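Local coordinates for cellulosomal scaffoldin adaptor protein B (Acetivibrio cellulolyticus, PDB 4UYP) that supplies the dockerin module of an adaptor scaffoldin, which binds two calcium ions and docks onto a cohesin of the anchoring scaffoldin ScaC in cellulosome assembly, at residues D6-G11 and A18-D23; A41-N46 and I51-L56. The protein carries 2 engineered substitutions. All coordinates share one frame; numbering follows the deposited sequence.

Interaction 1: D6-G11 and A18-D23. With CA (calcium ion), chain L.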
loop_
_atom_site.group_PDB
_atom_site.type_symbol
_atom_site.label_atom_id
_atom_site.label_comp_id
_atom_site.label_asym_id
_atom_site.label_seq_id
_atom_site.Cartn_x
_atom_site.Cartn_y
_atom_site.Cartn_z
ATOM N N ASP B 6 27.093 4.045 -1.336
ATOM C CA ASP B 6 27.444 3.668 -2.699
ATOM C C ASP B 6 26.504 2.629 -3.270
ATOM O O ASP B 6 26.775 1.449 -3.384
ATOM C CB ASP B 6 28.874 3.070 -2.726
ATOM C CG ASP B 6 29.262 2.727 -4.123
ATOM O OD1 ASP B 6 28.747 3.222 -5.137
ATOM O OD2 ASP B 6 30.182 1.876 -4.284
ATOM N N VAL B 7 25.275 3.092 -3.570
ATOM C CA VAL B 7 24.172 2.162 -3.786
ATOM C C VAL B 7 24.258 1.452 -5.167
ATOM O O VAL B 7 23.726 0.369 -5.294
ATOM C CB VAL B 7 22.795 2.910 -3.553
ATOM C CG1 VAL B 7 22.854 3.942 -2.395
ATOM C CG2 VAL B 7 22.452 3.722 -4.704
ATOM N N ASP B 8 24.988 2.047 -6.109
ATOM C CA ASP B 8 25.255 1.423 -7.420
ATOM C C ASP B 8 26.530 0.595 -7.424
ATOM O O ASP B 8 26.812 -0.030 -8.448
ATOM C CB ASP B 8 25.179 2.381 -8.635
ATOM C CG ASP B 8 26.247 3.480 -8.669
ATOM O OD1 ASP B 8 27.218 3.397 -7.799
ATOM O OD2 ASP B 8 26.154 4.352 -9.556
ATOM N N GLY B 9 27.254 0.588 -6.305
ATOM C CA GLY B 9 28.451 -0.322 -6.170
ATOM C C GLY B 9 29.590 0.094 -7.024
ATOM O O GLY B 9 30.419 -0.780 -7.344
ATOM N N ASN B 10 29.741 1.319 -7.436
ATOM C CA ASN B 10 30.781 1.674 -8.367
ATOM C C ASN B 10 32.054 2.145 -7.600
ATOM O O ASN B 10 33.007 2.599 -8.297
ATOM C CB ASN B 10 30.349 2.702 -9.480
ATOM C CG ASN B 10 30.203 4.137 -8.929
ATOM O OD1 ASN B 10 30.060 4.325 -7.716
ATOM N ND2 ASN B 10 30.213 5.085 -9.784
ATOM N N GLY B 11 32.033 2.115 -6.264
ATOM C CA GLY B 11 33.244 2.509 -5.534
ATOM C C GLY B 11 33.292 3.962 -5.066
ATOM O O GLY B 11 34.309 4.385 -4.464
ATOM N N ALA B 18 22.046 8.963 -4.696
ATOM C CA ALA B 18 20.880 9.432 -3.942
ATOM C C ALA B 18 19.659 9.355 -4.853
ATOM O O ALA B 18 18.550 9.167 -4.352
ATOM C CB ALA B 18 21.124 10.915 -3.506
ATOM N N VAL B 19 19.835 9.591 -6.176
ATOM C CA VAL B 19 18.711 9.404 -7.115
ATOM C C VAL B 19 18.195 7.972 -7.088
ATOM O O VAL B 19 16.957 7.716 -7.084
ATOM C CB VAL B 19 19.135 9.794 -8.487
ATOM C CG1 VAL B 19 17.960 9.556 -9.473
ATOM C CG2 VAL B 19 19.511 11.286 -8.610
ATOM N N LEU B 20 19.099 6.979 -7.027
ATOM C CA LEU B 20 18.694 5.599 -6.972
ATOM C C LEU B 20 17.927 5.266 -5.735
ATOM O O LEU B 20 16.920 4.524 -5.767
ATOM C CB LEU B 20 19.872 4.650 -7.114
ATOM C CG LEU B 20 20.541 4.779 -8.472
ATOM C CD1 LEU B 20 21.867 3.984 -8.504
ATOM C CD2 LEU B 20 19.623 4.051 -9.493
ATOM N N ILE B 21 18.327 5.819 -4.548
ATOM C CA ILE B 21 17.562 5.582 -3.353
ATOM C C ILE B 21 16.161 6.208 -3.530
ATOM O O ILE B 21 15.154 5.563 -3.125
ATOM C CB ILE B 21 18.248 6.212 -2.138
ATOM C CG1 ILE B 21 19.612 5.519 -1.908
ATOM C CG2 ILE B 21 17.408 6.011 -0.909
ATOM C CD1 ILE B 21 20.443 6.158 -0.767
ATOM N N ARG B 22 16.094 7.426 -4.079
ATOM C CA ARG B 22 14.766 8.015 -4.351
ATOM C C ARG B 22 13.910 7.094 -5.315
ATOM O O ARG B 22 12.682 6.921 -5.060
ATOM C CB ARG B 22 14.977 9.426 -4.885
ATOM C CG ARG B 22 13.622 10.134 -5.157
ATOM C CD ARG B 22 13.914 11.554 -5.616
ATOM N NE ARG B 22 14.503 11.550 -6.963
ATOM C CZ ARG B 22 15.178 12.577 -7.460
ATOM N NH1 ARG B 22 15.499 13.649 -6.754
ATOM N NH2 ARG B 22 15.527 12.490 -8.735
ATOM N N ASP B 23 14.547 6.484 -6.295
ATOM C CA ASP B 23 13.790 5.571 -7.225
ATOM C C ASP B 23 13.242 4.462 -6.400
ATOM O O ASP B 23 12.100 3.980 -6.689
ATOM C CB ASP B 23 14.724 4.999 -8.294
ATOM C CG ASP B 23 15.044 5.943 -9.381
ATOM O OD1 ASP B 23 14.449 7.015 -9.504
ATOM O OD2 ASP B 23 16.036 5.487 -10.114
HETATM CA CA CA L . 28.153 5.047 -6.467
HETATM O O HOH W 1 27.598 6.342 -8.419
#
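A small apolar contact joins Val7 and Asp8, in the first calcium-binding loop, to Leu20 and Ile21 on helix 15-26, which follows that loop. Val7 spreads its two methyls over neighbouring helix residues. CG1 lies 3.6 Å from Ile21 CG1, the two side chains crossing at about a right angle, while CG2 meets Leu20 CB at 3.7 Å, the side chains of Val7 and Leu20 running past each other in opposite senses. Val7 is modelled in two conformers, so the placing of its methyls is that of one of them. Leu20 then reaches the loop's next residue: with CG turned away from its own carbonyl carbon (chi1 -64°), CD1 comes to 3.7 Å from Asp8 CB, touching the methylene and leaving the carboxylate to the metal and its water.

The polar face of the loop wraps round the calcium ion. Asp6, Asp8 and Asn10 each give one OD1 oxygen, Asp6 OD1 at 2.3 Å from the ion, and water 1 takes a further position while donating to Asp8 OD2 at 2.7 Å. Ser12 O and both carboxylate oxygens of Asp17 complete the site. Backbone N-H groups hold the ligands in place: Asp6 OD1 receives Asn10 N through its syn lone pair, and Gly11 N reaches Asp6 OD2 at 2.7 Å. Asp8 OD1, approached from above its carboxylate plane, also accepts from Asn10 N and closes an Asx turn. A loop giving alternate side chains to calcium, followed by a helix whose early aspartate completes the site, is the EF-hand-like loop-helix motif of type I dockerins.

Interaction 2: A41-N46 and I51-L56. With CA (calcium ion), chain K; SO4 (sulfate ion), chain F.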
loop_
_atom_site.group_PDB
_atom_site.type_symbol
_atom_site.label_atom_id
_atom_site.label_comp_id
_atom_site.label_asym_id
_atom_site.label_seq_id
_atom_site.Cartn_x
_atom_site.Cartn_y
_atom_site.Cartn_z
ATOM N N ALA B 41 22.477 1.616 0.969
ATOM C CA ALA B 41 21.488 2.729 0.909
ATOM C C ALA B 41 21.034 3.158 2.300
ATOM O O ALA B 41 20.517 4.263 2.476
ATOM C CB ALA B 41 20.255 2.220 0.140
ATOM N N ASP B 42 21.079 2.285 3.299
ATOM C CA ASP B 42 20.511 2.561 4.588
ATOM C C ASP B 42 21.549 3.371 5.435
ATOM O O ASP B 42 22.095 2.832 6.450
ATOM C CB ASP B 42 20.046 1.247 5.321
ATOM C CG ASP B 42 19.451 1.537 6.644
ATOM O OD1 ASP B 42 18.909 2.672 6.915
ATOM O OD2 ASP B 42 19.446 0.625 7.508
ATOM N N VAL B 43 21.745 4.614 5.051
ATOM C CA VAL B 43 22.842 5.365 5.641
ATOM C C VAL B 43 22.483 5.862 7.027
ATOM O O VAL B 43 23.425 6.308 7.747
ATOM C CB VAL B 43 23.329 6.464 4.706
ATOM C CG1 VAL B 43 23.929 5.901 3.452
ATOM C CG2 VAL B 43 22.192 7.400 4.247
ATOM N N ASP B 44 21.225 5.923 7.464
ATOM C CA ASP B 44 20.961 6.174 8.894
ATOM C C ASP B 44 20.981 4.887 9.780
ATOM O O ASP B 44 20.875 4.991 10.995
ATOM C CB ASP B 44 19.757 7.105 9.101
ATOM C CG ASP B 44 18.369 6.395 8.909
ATOM O OD1 ASP B 44 18.410 5.209 8.503
ATOM O OD2 ASP B 44 17.406 7.068 9.346
ATOM N N GLY B 45 21.151 3.767 9.189
ATOM C CA GLY B 45 21.334 2.500 9.851
ATOM C C GLY B 45 20.102 2.046 10.598
ATOM O O GLY B 45 20.196 1.219 11.507
ATOM N N ASN B 46 18.922 2.551 10.209
ATOM C CA ASN B 46 17.701 2.153 10.967
ATOM C C ASN B 46 17.055 0.912 10.508
ATOM O O ASN B 46 16.117 0.421 11.218
ATOM C CB ASN B 46 16.705 3.324 11.056
ATOM C CG ASN B 46 15.953 3.565 9.744
ATOM O OD1 ASN B 46 16.310 3.124 8.695
ATOM N ND2 ASN B 46 14.895 4.284 9.873
ATOM N N ILE B 51 12.961 8.041 2.547
ATOM C CA ILE B 51 13.413 9.208 1.830
ATOM C C ILE B 51 14.595 9.929 2.509
ATOM O O ILE B 51 15.373 10.578 1.788
ATOM C CB ILE B 51 12.179 10.197 1.541
ATOM C CG1 ILE B 51 12.524 11.300 0.475
ATOM C CG2 ILE B 51 11.687 10.831 2.821
ATOM C CD1 ILE B 51 13.006 10.733 -0.841
ATOM N N ASN B 52 14.643 9.875 3.842
ATOM C CA ASN B 52 15.767 10.633 4.402
ATOM C C ASN B 52 17.094 9.961 4.116
ATOM O O ASN B 52 18.093 10.695 4.076
ATOM C CB ASN B 52 15.577 10.730 5.920
ATOM C CG ASN B 52 15.768 9.403 6.624
ATOM O OD1 ASN B 52 15.201 8.361 6.250
ATOM N ND2 ASN B 52 16.603 9.398 7.697
ATOM N N ASP B 53 17.151 8.668 3.831
ATOM C CA ASP B 53 18.429 8.058 3.386
ATOM C C ASP B 53 18.864 8.710 2.123
ATOM O O ASP B 53 20.045 8.973 1.911
ATOM C CB ASP B 53 18.279 6.563 3.210
ATOM C CG ASP B 53 17.966 5.830 4.478
ATOM O OD1 ASP B 53 18.757 5.848 5.467
ATOM O OD2 ASP B 53 16.926 5.080 4.572
ATOM N N ALA B 54 17.897 9.018 1.184
ATOM C CA ALA B 54 18.305 9.594 -0.083
ATOM C C ALA B 54 18.859 11.027 0.157
ATOM O O ALA B 54 19.867 11.370 -0.460
ATOM C CB ALA B 54 17.013 9.643 -1.006
ATOM N N VAL B 55 18.205 11.804 0.999
ATOM C CA VAL B 55 18.659 13.160 1.196
ATOM C C VAL B 55 19.981 13.190 1.975
ATOM O O VAL B 55 20.809 14.061 1.672
ATOM C CB VAL B 55 17.575 14.062 1.765
ATOM C CG1 VAL B 55 17.396 13.939 3.295
ATOM C CG2 VAL B 55 17.714 15.466 1.221
ATOM N N LEU B 56 20.180 12.193 2.851
ATOM C CA LEU B 56 21.500 12.079 3.507
ATOM C C LEU B 56 22.576 11.811 2.517
ATOM O O LEU B 56 23.680 12.423 2.617
ATOM C CB LEU B 56 21.441 11.033 4.620
ATOM C CG LEU B 56 20.674 11.432 5.904
ATOM C CD1 LEU B 56 20.411 10.221 6.790
ATOM C CD2 LEU B 56 21.449 12.517 6.741
HETATM CA CA CA K . 17.255 4.213 6.748
HETATM S S SO4 F . 13.191 4.915 13.539
HETATM O O1 SO4 F . 13.395 6.302 14.135
HETATM O O2 SO4 F . 11.714 4.849 13.390
HETATM O O3 SO4 F . 13.656 3.984 14.673
HETATM O O4 SO4 F . 13.956 4.703 12.319
HETATM O O HOH W 2 15.664 5.928 7.362
#
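Asp53 sets its carboxylate across that of Asp44, the two planes 89° apart and both groups on the same calcium ion. This is the second EF-hand-like loop-helix motif of the dockerin, and Asp53, early in helix 51-61, is its bidentate ligand: OD2 lies 2.4 Å and OD1 2.6 Å from the metal. The loop contributes one OD1 oxygen each from Asp42, Asp44 and Asn46; water 2 and Ser48 O fill the remaining positions.

Asp53 is also gripped through its other contacts. Asp44 N donates to Asp53 OD1 at 3.2 Å, nearly straight on and close to the line of the C-O bond, while Lys50 N bonds to Asp53 OD2. Both oxygens thus serve the ion and a backbone N-H, which would fix the carboxylate's rotation and probably spreads its charge. Asp42 OD2, which is not a metal ligand, is taken up by Gly47 N.

Beside the ion, Asn52 folds back toward the loop (chi1 70°), and its ND2 donates to Asp44 OD2 at 3.0 Å. The acceptor lies in the amide plane of Asn52, but the donor comes from above the Asp44 carboxylate. Water 2, itself a calcium ligand, links the two shells, donating hydrogen bonds to Asn52 OD1 and, weakly, to Asp44 OD2. The same ND2 bonds to Gly125 O of a ScaC cohesin chain, coupling the calcium site to the cohesin surface. On the apolar side, Val43 CG2 packs on Leu56 CB at 3.7 Å, and Leu56 CD1 touches Asp44 CB. At the other end of the loop, Asn46 ND2 donates to O4 of a sulfate ion, probably from the crystallisation liquor, at 2.7 Å.

Interaction 1 comes first in sequence and is complete before the second loop begins; the two centres are about 11 Å apart, with the middle of the chain between them. Each joins a calcium loop to the helix that follows it, 15-26 in the first case and 51-61 in the second, so the dockerin fold is a duplicated motif. The two halves meet through the core: Ile21 CG2 packs on Ala54 CB at 3.7 Å, and Val7 CG1, in its modelled conformer, lies 3.8 Å from Ala41 CA. Both helices also reach ScaC chains: Arg22 forms a salt bridge with Glu78 of a ScaC chain, while Ile51, Asn52, Val55 and Leu56 pack against a ScaC chain.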